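Side-chain contacts in glycosyl hydrolase, BNR repeat (Ralstonia eutropha, PDB 3B7F), which is a putative glycosyl hydrolase with BNR repeats, folded as a seven-bladed beta-propeller, whose hydrolase activity remains unproven: residues A[271-276]-A[314-319]; A[283-286]-A[292-295]; A[337-342]-A[364-369]; A[346-349]-A[355-358]. All coordinates share one frame; numbering follows the deposited sequence.

Contact 1 (A[271-276]-A[314-319]). With EDO (1,2-ethanediol), chain M; EDO (1,2-ethanediol), chain N; EDO (1,2-ethanediol), chain H.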
# COMPACT_ATOMS: atom_id res chain seq x y z
N ALA A 271 -2.18 0.20 22.47
CA ALA A 271 -2.82 -0.98 23.04
C ALA A 271 -2.02 -2.24 22.76
O ALA A 271 -2.35 -3.29 23.30
CB ALA A 271 -4.25 -1.12 22.53
N MSE A 272 -1.00 -2.15 21.89
CA MSE A 272 -0.14 -3.28 21.57
C MSE A 272 0.72 -3.67 22.76
O MSE A 272 1.01 -2.82 23.63
CB MSE A 272 0.78 -2.97 20.37
CG MSE A 272 0.07 -2.93 19.01
SE MSE A 272 -0.48 -4.68 18.33
CE MSE A 272 1.27 -5.46 17.94
N PRO A 273 1.13 -4.96 22.82
CA PRO A 273 1.97 -5.36 23.94
C PRO A 273 3.34 -4.68 23.82
O PRO A 273 3.83 -4.45 22.71
CB PRO A 273 2.10 -6.89 23.77
CG PRO A 273 1.03 -7.29 22.81
CD PRO A 273 0.89 -6.10 21.91
N ARG A 274 3.90 -4.31 24.98
CA ARG A 274 5.17 -3.61 25.07
C ARG A 274 6.28 -4.33 24.31
O ARG A 274 7.07 -3.68 23.60
CB ARG A 274 5.61 -3.45 26.52
CG ARG A 274 6.77 -2.47 26.70
CD ARG A 274 7.76 -2.90 27.77
NE ARG A 274 8.45 -4.14 27.42
CZ ARG A 274 9.39 -4.25 26.48
NH1 ARG A 274 9.81 -3.20 25.76
NH2 ARG A 274 9.92 -5.43 26.23
N GLU A 275 6.34 -5.66 24.44
CA GLU A 275 7.46 -6.40 23.79
C GLU A 275 7.32 -6.52 22.28
O GLU A 275 8.29 -6.80 21.63
CB GLU A 275 7.74 -7.79 24.41
CG GLU A 275 6.75 -8.93 24.05
CD GLU A 275 5.40 -8.82 24.71
OE1 GLU A 275 5.09 -7.78 25.38
OE2 GLU A 275 4.65 -9.80 24.56
N VAL A 276 6.12 -6.32 21.75
CA VAL A 276 5.86 -6.38 20.31
C VAL A 276 5.97 -4.99 19.66
O VAL A 276 6.57 -4.86 18.61
CB VAL A 276 4.49 -7.05 20.03
CG1 VAL A 276 4.17 -7.06 18.54
CG2 VAL A 276 4.48 -8.49 20.57
N ALA A 314 4.24 -12.74 13.21
CA ALA A 314 2.83 -12.72 13.50
C ALA A 314 2.19 -11.50 12.87
O ALA A 314 2.81 -10.45 12.73
CB ALA A 314 2.57 -12.73 15.07
N VAL A 315 0.94 -11.68 12.51
CA VAL A 315 0.06 -10.62 12.09
C VAL A 315 -0.69 -10.28 13.38
O VAL A 315 -0.89 -11.16 14.24
CB VAL A 315 -0.94 -11.11 10.99
CG1 VAL A 315 -2.16 -10.21 10.86
CG2 VAL A 315 -0.24 -11.30 9.67
N TYR A 316 -1.10 -9.02 13.56
CA TYR A 316 -1.97 -8.67 14.70
C TYR A 316 -3.23 -8.13 14.11
O TYR A 316 -3.19 -7.37 13.16
CB TYR A 316 -1.33 -7.67 15.69
CG TYR A 316 -0.49 -8.36 16.75
CD1 TYR A 316 0.73 -8.92 16.42
CD2 TYR A 316 -0.94 -8.48 18.07
CE1 TYR A 316 1.49 -9.57 17.34
CE2 TYR A 316 -0.18 -9.12 19.00
CZ TYR A 316 1.05 -9.65 18.63
OH TYR A 316 1.84 -10.30 19.55
N VAL A 317 -4.36 -8.56 14.68
CA VAL A 317 -5.67 -8.07 14.30
C VAL A 317 -6.29 -7.26 15.44
O VAL A 317 -5.96 -7.48 16.61
CB VAL A 317 -6.64 -9.24 13.94
CG1 VAL A 317 -7.00 -10.03 15.19
CG2 VAL A 317 -7.92 -8.74 13.23
N THR A 318 -7.13 -6.28 15.08
CA THR A 318 -8.02 -5.59 16.01
C THR A 318 -9.42 -5.72 15.38
O THR A 318 -9.54 -5.65 14.18
CB THR A 318 -7.67 -4.10 16.29
OG1 THR A 318 -8.60 -3.59 17.27
CG2 THR A 318 -7.69 -3.21 15.02
N ARG A 319 -10.43 -6.03 16.18
CA ARG A 319 -11.82 -6.07 15.74
C ARG A 319 -12.67 -5.01 16.44
O ARG A 319 -13.90 -5.00 16.31
CB ARG A 319 -12.38 -7.47 15.96
CG ARG A 319 -11.59 -8.54 15.13
CD ARG A 319 -12.34 -9.86 15.06
NE ARG A 319 -11.89 -10.73 13.95
CZ ARG A 319 -10.91 -11.63 14.03
NH1 ARG A 319 -10.25 -11.85 15.15
NH2 ARG A 319 -10.60 -12.32 12.95
C1 EDO M . 10.87 -3.48 19.76
O1 EDO M . 10.09 -4.45 19.07
C2 EDO M . 10.02 -2.89 20.87
O2 EDO M . 9.57 -3.98 21.67
C1 EDO N . 9.74 -7.76 16.77
O1 EDO N . 9.00 -8.89 16.29
C2 EDO N . 8.76 -6.70 17.25
O2 EDO N . 7.44 -7.04 16.83
C1 EDO H . -16.18 -9.38 11.55
O1 EDO H . -16.35 -8.09 10.96
C2 EDO H . -14.71 -9.77 11.74
O2 EDO H . -13.92 -8.85 12.53
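Met272, a selenomethionine, sets its terminal CE over one face of the Tyr316 ring, a Met-aromatic contact between a loop of the seven-bladed beta-propeller and the third strand of a blade. The methyl carries the touch: CE stands 3.7 Å from the centroid of the Tyr316 ring and 15° off its normal, which meets the geometry of a CH-pi contact. The selenium comes in obliquely at 4.5 Å from SE of Met272 to the same centroid. Bends at both chi2 (-72°) and chi3 (-70°) fold the Met272 chain so that its end comes nearer the ring than its CB direction alone would bring it.

Val276 and Tyr316 approach each other from opposite directions, CG1 of Val276 coming to 3.9 Å from CE1 of Tyr316. Pro273 adds a looser, oblique contact through CD. A turn bond from Val276 N to Pro273 O at 3.1 Å holds these two loop residues together. No hydrogen bond crosses between 271-276 and 314-319; the phenol oxygen is instead bonded to Arg327 NH1 on strand 326-328. Against that polar oxygen lies a methyl group, Val276 CG2, 3.4 Å from Tyr316 OH.

Contact 2 (A[283-286]-A[292-295]). With EDO (1,2-ethanediol), chain H.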
# COMPACT_ATOMS: atom_id res chain seq x y z
N ILE A 283 -0.71 -1.91 6.44
CA ILE A 283 -1.96 -1.89 7.21
C ILE A 283 -3.09 -2.26 6.22
O ILE A 283 -3.07 -1.82 5.08
CB ILE A 283 -2.21 -0.54 7.97
CG1 ILE A 283 -3.29 -0.71 9.04
CG2 ILE A 283 -2.55 0.61 7.00
CD1 ILE A 283 -3.25 0.33 10.18
N VAL A 284 -4.04 -3.08 6.66
CA VAL A 284 -5.14 -3.54 5.80
C VAL A 284 -6.43 -3.48 6.60
O VAL A 284 -6.43 -3.82 7.77
CB VAL A 284 -4.89 -5.02 5.29
CG1 VAL A 284 -6.14 -5.61 4.65
CG2 VAL A 284 -3.72 -5.05 4.33
N VAL A 285 -7.52 -3.05 5.97
CA VAL A 285 -8.84 -2.95 6.64
C VAL A 285 -9.81 -3.97 6.07
O VAL A 285 -9.73 -4.32 4.92
CB VAL A 285 -9.44 -1.54 6.50
CG1 VAL A 285 -8.45 -0.53 6.85
CG2 VAL A 285 -9.98 -1.28 5.06
N HIS A 286 -10.70 -4.48 6.91
CA HIS A 286 -11.76 -5.40 6.50
C HIS A 286 -12.72 -4.57 5.61
O HIS A 286 -13.12 -3.50 6.00
CB HIS A 286 -12.46 -5.94 7.74
CG HIS A 286 -13.49 -6.99 7.50
ND1 HIS A 286 -14.68 -6.74 6.84
CD2 HIS A 286 -13.56 -8.28 7.91
CE1 HIS A 286 -15.41 -7.84 6.82
NE2 HIS A 286 -14.77 -8.78 7.48
N THR A 292 -12.18 -3.53 12.00
CA THR A 292 -11.23 -4.62 11.80
C THR A 292 -10.08 -4.21 10.88
O THR A 292 -10.30 -3.76 9.75
CB THR A 292 -11.92 -5.89 11.29
OG1 THR A 292 -12.85 -6.30 12.29
CG2 THR A 292 -10.88 -7.04 11.03
N VAL A 293 -8.87 -4.37 11.41
CA VAL A 293 -7.63 -3.93 10.77
C VAL A 293 -6.56 -4.93 11.14
O VAL A 293 -6.60 -5.49 12.24
CB VAL A 293 -7.26 -2.47 11.23
CG1 VAL A 293 -5.83 -2.13 10.98
CG2 VAL A 293 -8.19 -1.44 10.55
N TRP A 294 -5.64 -5.18 10.20
CA TRP A 294 -4.49 -6.09 10.36
C TRP A 294 -3.19 -5.34 10.15
O TRP A 294 -3.14 -4.51 9.25
CB TRP A 294 -4.53 -7.24 9.33
CG TRP A 294 -5.64 -8.18 9.51
CD1 TRP A 294 -5.64 -9.26 10.30
CD2 TRP A 294 -6.95 -8.11 8.92
NE1 TRP A 294 -6.84 -9.90 10.23
CE2 TRP A 294 -7.67 -9.20 9.41
CE3 TRP A 294 -7.57 -7.22 8.02
CZ2 TRP A 294 -8.99 -9.47 9.02
CZ3 TRP A 294 -8.87 -7.49 7.62
CH2 TRP A 294 -9.57 -8.61 8.12
N VAL A 295 -2.17 -5.65 10.96
CA VAL A 295 -0.81 -5.12 10.83
C VAL A 295 0.21 -6.30 10.89
O VAL A 295 -0.16 -7.41 11.20
CB VAL A 295 -0.47 -4.01 11.90
CG1 VAL A 295 -1.36 -2.76 11.67
CG2 VAL A 295 -0.57 -4.54 13.39
C1 EDO H . -16.18 -9.38 11.55
O1 EDO H . -16.35 -8.09 10.96
C2 EDO H . -14.71 -9.77 11.74
O2 EDO H . -13.92 -8.85 12.53
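Trp294, with CG beside its backbone N (chi1 -67°) and the indole turned crosswise at chi2 -88°, sends its six-membered ring toward His286, whose CG is anti to the backbone N (chi1 -175°). The two residues sit on an antiparallel hairpin, the first two strands of a propeller blade, and cross at a slant: CZ3 of Trp294 lies 3.9 Å from CB of His286. The rim of the indole also faces strand 283-285 near its own plane, CE3 of Trp294 coming within 3.6 Å of Val284 O.

The backbone evidence for the hairpin is a reciprocal pair of bonds between Val284 and Trp294, both in the carbonyl plane; Trp294 N to Val284 O measures 2.9 Å. Two residues on, His286 N reaches Thr292 O at 3.0 Å and is almost straight at hydrogen, yet the donor stands well above the carbonyl plane.

The sheet face of Ile283, Val285, Val293 and Val295 is aliphatic, and tight at one point: CG1 of Ile283 and CG1 of Val293 approach to 3.5 Å. Strands 234-239 and 246-251 of the preceding blade cover it. On the Trp294 face, NE1 is bonded to Glu371 O of the next blade. At the turn end Thr292 OG1 has Asp289 OD2 as partner, and the ethanediol, probably from the crystallisation liquor, gives it a second bond, O2 lying 2.8 Å from Thr292 OG1.

Contact 3 (A[337-342]-A[364-369])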
# COMPACT_ATOMS: atom_id res chain seq x y z
N ALA A 337 12.65 -17.24 12.77
CA ALA A 337 12.05 -16.91 11.49
C ALA A 337 11.96 -15.38 11.38
O ALA A 337 11.07 -14.74 11.96
CB ALA A 337 10.72 -17.55 11.37
N TRP A 338 12.91 -14.81 10.63
CA TRP A 338 13.14 -13.37 10.56
C TRP A 338 12.53 -12.84 9.28
O TRP A 338 13.22 -12.57 8.29
CB TRP A 338 14.63 -13.06 10.70
CG TRP A 338 15.18 -13.75 11.87
CD1 TRP A 338 15.64 -15.03 11.91
CD2 TRP A 338 15.31 -13.23 13.17
NE1 TRP A 338 16.04 -15.34 13.15
CE2 TRP A 338 15.83 -14.26 13.96
CE3 TRP A 338 15.04 -12.00 13.75
CZ2 TRP A 338 16.08 -14.10 15.31
CZ3 TRP A 338 15.29 -11.83 15.08
CH2 TRP A 338 15.82 -12.87 15.86
N LEU A 339 11.22 -12.66 9.37
CA LEU A 339 10.38 -12.22 8.27
C LEU A 339 10.15 -10.71 8.20
O LEU A 339 9.79 -10.07 9.19
CB LEU A 339 9.02 -12.96 8.32
CG LEU A 339 8.93 -14.38 7.73
CD1 LEU A 339 9.95 -15.32 8.20
CD2 LEU A 339 7.51 -14.97 8.01
N THR A 340 10.34 -10.18 7.00
CA THR A 340 10.08 -8.79 6.68
C THR A 340 8.88 -8.75 5.74
O THR A 340 8.83 -9.50 4.78
CB THR A 340 11.34 -8.14 6.08
OG1 THR A 340 12.40 -8.26 7.03
CG2 THR A 340 11.11 -6.66 5.72
N VAL A 341 7.90 -7.92 6.05
CA VAL A 341 6.68 -7.75 5.22
C VAL A 341 6.63 -6.24 4.91
O VAL A 341 6.54 -5.43 5.81
CB VAL A 341 5.42 -8.28 5.94
CG1 VAL A 341 4.10 -8.02 5.11
CG2 VAL A 341 5.60 -9.75 6.21
N LYS A 342 6.79 -5.89 3.63
CA LYS A 342 6.84 -4.49 3.19
C LYS A 342 5.41 -3.90 3.12
O LYS A 342 4.42 -4.63 3.27
CB LYS A 342 7.61 -4.37 1.87
CG LYS A 342 9.16 -4.49 1.95
CD LYS A 342 9.72 -4.66 0.53
CE LYS A 342 11.08 -4.01 0.28
NZ LYS A 342 12.18 -4.47 1.11
N GLU A 364 8.00 -15.82 0.33
CA GLU A 364 6.86 -16.65 0.72
C GLU A 364 5.58 -15.84 0.63
O GLU A 364 5.58 -14.65 0.92
CB GLU A 364 7.03 -17.15 2.15
CG GLU A 364 8.11 -18.23 2.33
CD GLU A 364 8.29 -18.65 3.78
OE1 GLU A 364 8.17 -17.82 4.68
OE2 GLU A 364 8.60 -19.81 4.03
N ILE A 365 4.49 -16.48 0.20
CA ILE A 365 3.17 -15.91 0.21
C ILE A 365 2.40 -16.75 1.20
O ILE A 365 2.31 -17.98 1.00
CB ILE A 365 2.42 -15.95 -1.12
CG1 ILE A 365 3.12 -15.10 -2.17
CG2 ILE A 365 1.01 -15.39 -0.89
CD1 ILE A 365 2.86 -13.59 -2.02
N TRP A 366 1.93 -16.11 2.28
CA TRP A 366 1.12 -16.75 3.33
C TRP A 366 -0.32 -16.32 3.17
O TRP A 366 -0.57 -15.16 2.91
CB TRP A 366 1.63 -16.39 4.71
CG TRP A 366 2.99 -17.00 4.98
CD1 TRP A 366 4.18 -16.49 4.64
CD2 TRP A 366 3.26 -18.23 5.65
NE1 TRP A 366 5.19 -17.29 5.06
CE2 TRP A 366 4.65 -18.39 5.68
CE3 TRP A 366 2.45 -19.23 6.21
CZ2 TRP A 366 5.28 -19.52 6.26
CZ3 TRP A 366 3.06 -20.33 6.80
CH2 TRP A 366 4.46 -20.47 6.82
N ALA A 367 -1.24 -17.27 3.28
CA ALA A 367 -2.68 -17.00 3.05
C ALA A 367 -3.54 -17.48 4.21
O ALA A 367 -3.24 -18.47 4.82
CB ALA A 367 -3.15 -17.67 1.77
N SER A 368 -4.57 -16.70 4.52
CA SER A 368 -5.58 -17.04 5.49
C SER A 368 -6.93 -16.89 4.81
O SER A 368 -7.14 -15.91 4.12
CB SER A 368 -5.55 -16.10 6.67
OG SER A 368 -6.60 -16.41 7.54
N ALA A 369 -7.81 -17.87 4.99
CA ALA A 369 -9.19 -17.78 4.51
C ALA A 369 -10.16 -17.58 5.68
O ALA A 369 -11.37 -17.72 5.48
CB ALA A 369 -9.57 -19.05 3.71
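Leu339 lays its CD2 methyl against the junction of Trp366 and Glu364, where the indole nitrogen meets the carboxylate. The methyl is equally far from both: CD2 of Leu339 is 4.4 Å from Trp366 NE1, and the same CD2 is 4.4 Å from Glu364 OE1. It approaches the indole obliquely, and with only 67 Å² buried between the segments this is a light van der Waals touch of a methyl on two polar atoms, with no hydrogen bond across it.

The two atoms it meets are bonded to each other. Trp366 NE1 donates to Glu364 OE1 at 3.1 Å, with an angle of 151° at hydrogen. The acceptor lies close to the indole plane, 9° out of it, whereas seen from the glutamate the donor stands far above the carboxylate plane, 66° out. The bond joins residues two apart on one side of the chain and is consistent with a restrained indole. The Glu364 chain, extended from CB to CD, carries the carboxylate out to the indole N-H.

Strand 365-368 is the third of its blade, and Ser368, bonded through OG to the backbone N of Asp370 and Gly372, fits the start of an Asp box, the hallmark of BNR repeats. No helix takes part. The loop 337-342 runs in from strand 326-328 of the previous blade and leads to strand 346-348, while Trp366 stacks on Phe358 of strand 356-359 and touches Cys377 of strand 376-379.

Contact 4 (A[346-349]-A[355-358])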
# COMPACT_ATOMS: atom_id res chain seq x y z
N MSE A 346 0.86 -6.75 2.13
CA MSE A 346 -0.33 -7.37 2.75
C MSE A 346 -1.55 -6.92 1.98
O MSE A 346 -1.59 -5.79 1.54
CB MSE A 346 -0.62 -6.98 4.19
CG MSE A 346 0.22 -7.61 5.20
SE MSE A 346 -0.69 -7.79 6.92
CE MSE A 346 -0.90 -5.95 7.15
N THR A 347 -2.53 -7.82 1.86
CA THR A 347 -3.79 -7.51 1.21
C THR A 347 -4.87 -8.41 1.79
O THR A 347 -4.58 -9.39 2.50
CB THR A 347 -3.70 -7.71 -0.32
OG1 THR A 347 -4.84 -7.14 -0.98
CG2 THR A 347 -3.58 -9.20 -0.68
N ALA A 348 -6.11 -8.07 1.48
CA ALA A 348 -7.24 -8.84 1.95
C ALA A 348 -8.25 -8.94 0.82
O ALA A 348 -8.26 -8.10 -0.07
CB ALA A 348 -7.83 -8.18 3.24
N ASP A 349 -9.02 -10.02 0.80
CA ASP A 349 -10.10 -10.19 -0.18
C ASP A 349 -11.43 -9.65 0.43
O ASP A 349 -11.42 -9.13 1.54
CB ASP A 349 -10.18 -11.63 -0.69
CG ASP A 349 -10.61 -12.64 0.37
OD1 ASP A 349 -11.52 -12.35 1.17
OD2 ASP A 349 -10.03 -13.75 0.36
N GLY A 355 -10.44 -13.14 3.76
CA GLY A 355 -9.15 -13.76 3.67
C GLY A 355 -8.10 -12.67 3.69
O GLY A 355 -8.37 -11.54 3.24
N VAL A 356 -6.94 -13.00 4.25
CA VAL A 356 -5.82 -12.07 4.43
C VAL A 356 -4.54 -12.76 3.91
O VAL A 356 -4.35 -13.98 4.02
CB VAL A 356 -5.68 -11.64 5.91
CG1 VAL A 356 -4.63 -10.52 6.06
CG2 VAL A 356 -7.02 -11.19 6.48
N TYR A 357 -3.67 -11.97 3.32
CA TYR A 357 -2.50 -12.53 2.64
C TYR A 357 -1.32 -11.66 2.86
O TYR A 357 -1.46 -10.46 2.96
CB TYR A 357 -2.78 -12.55 1.12
CG TYR A 357 -4.10 -13.19 0.74
CD1 TYR A 357 -4.20 -14.56 0.51
CD2 TYR A 357 -5.29 -12.43 0.67
CE1 TYR A 357 -5.43 -15.17 0.22
CE2 TYR A 357 -6.50 -13.03 0.39
CZ TYR A 357 -6.56 -14.40 0.14
OH TYR A 357 -7.77 -15.02 -0.17
N PHE A 358 -0.13 -12.25 2.91
CA PHE A 358 1.08 -11.43 2.93
C PHE A 358 2.25 -12.09 2.22
O PHE A 358 2.32 -13.31 2.12
CB PHE A 358 1.45 -10.94 4.35
CG PHE A 358 1.91 -12.03 5.31
CD1 PHE A 358 3.24 -12.43 5.36
CD2 PHE A 358 1.03 -12.58 6.23
CE1 PHE A 358 3.68 -13.39 6.26
CE2 PHE A 358 1.45 -13.58 7.12
CZ PHE A 358 2.78 -13.96 7.14
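Asp349 and Tyr357 form the tight end of this contact: OD2 of Asp349 receives the Tyr357 hydroxyl proton at 2.6 Å. The phenol comes to the anti side of the carboxylate, 16° out of its plane, and the two flat groups are turned 63° against each other. Asp349 OD1 takes Gly355 N at 2.9 Å in a nearly straight bond, but from well above the carboxylate plane. With CG between the backbone N and carbonyl carbon (chi1 67°), the carboxylate is turned toward segment 355-358, where it reaches both partners. OD2 also forms a salt bridge with Arg42, which would help to keep the group ionised.

The backbone that carries them is that of an antiparallel hairpin, the inner two strands of a propeller blade. Thr347 and Tyr357 exchange two hydrogen bonds, the shorter being Tyr357 N to Thr347 O at 2.9 Å, and Asp349 N to Gly355 O closes the end. The Tyr357 ring turns its edge to strand 346-348, placing CD2 3.6 Å from Thr347 O.

On the face of Met346, Ala348, Val356 and Phe358 the looser part is at Ala348: its CB is 4.5 Å from Val356 CG2, and the residue is partly exposed. Met346 and Phe358 meet near their roots, CG of Met346 to CB of Phe358 at 3.7 Å, after which their ends lead away: Met346 to Pro282 and Val284 of the preceding blade, Phe358 to an edge-to-face contact with Trp375.

Overall arrangement
The four contacts sample two adjacent blades of the propeller. Contacts 1 and 2 share the sheet from 282-285 to 326-328, where strands 293-297 and 315-318 are neighbours; their centres are 12 Å apart. Contacts 3 and 4, 10 Å apart, share the next sheet through neighbouring strands 356-359 and 365-368. Along the chain, contact 2 falls within the span of contact 1, and contact 4 within that of contact 3. The blades meet between contacts 2 and 4, with centres about 9 Å apart, where Val284 CG1 packs on Ala348 CB at 3.4 Å. Contacts 1 and 3, centres about 16 Å apart, do not touch, but Val315 of contact 1 packs on Phe358 of contact 4, so the blades also meet through a third strand.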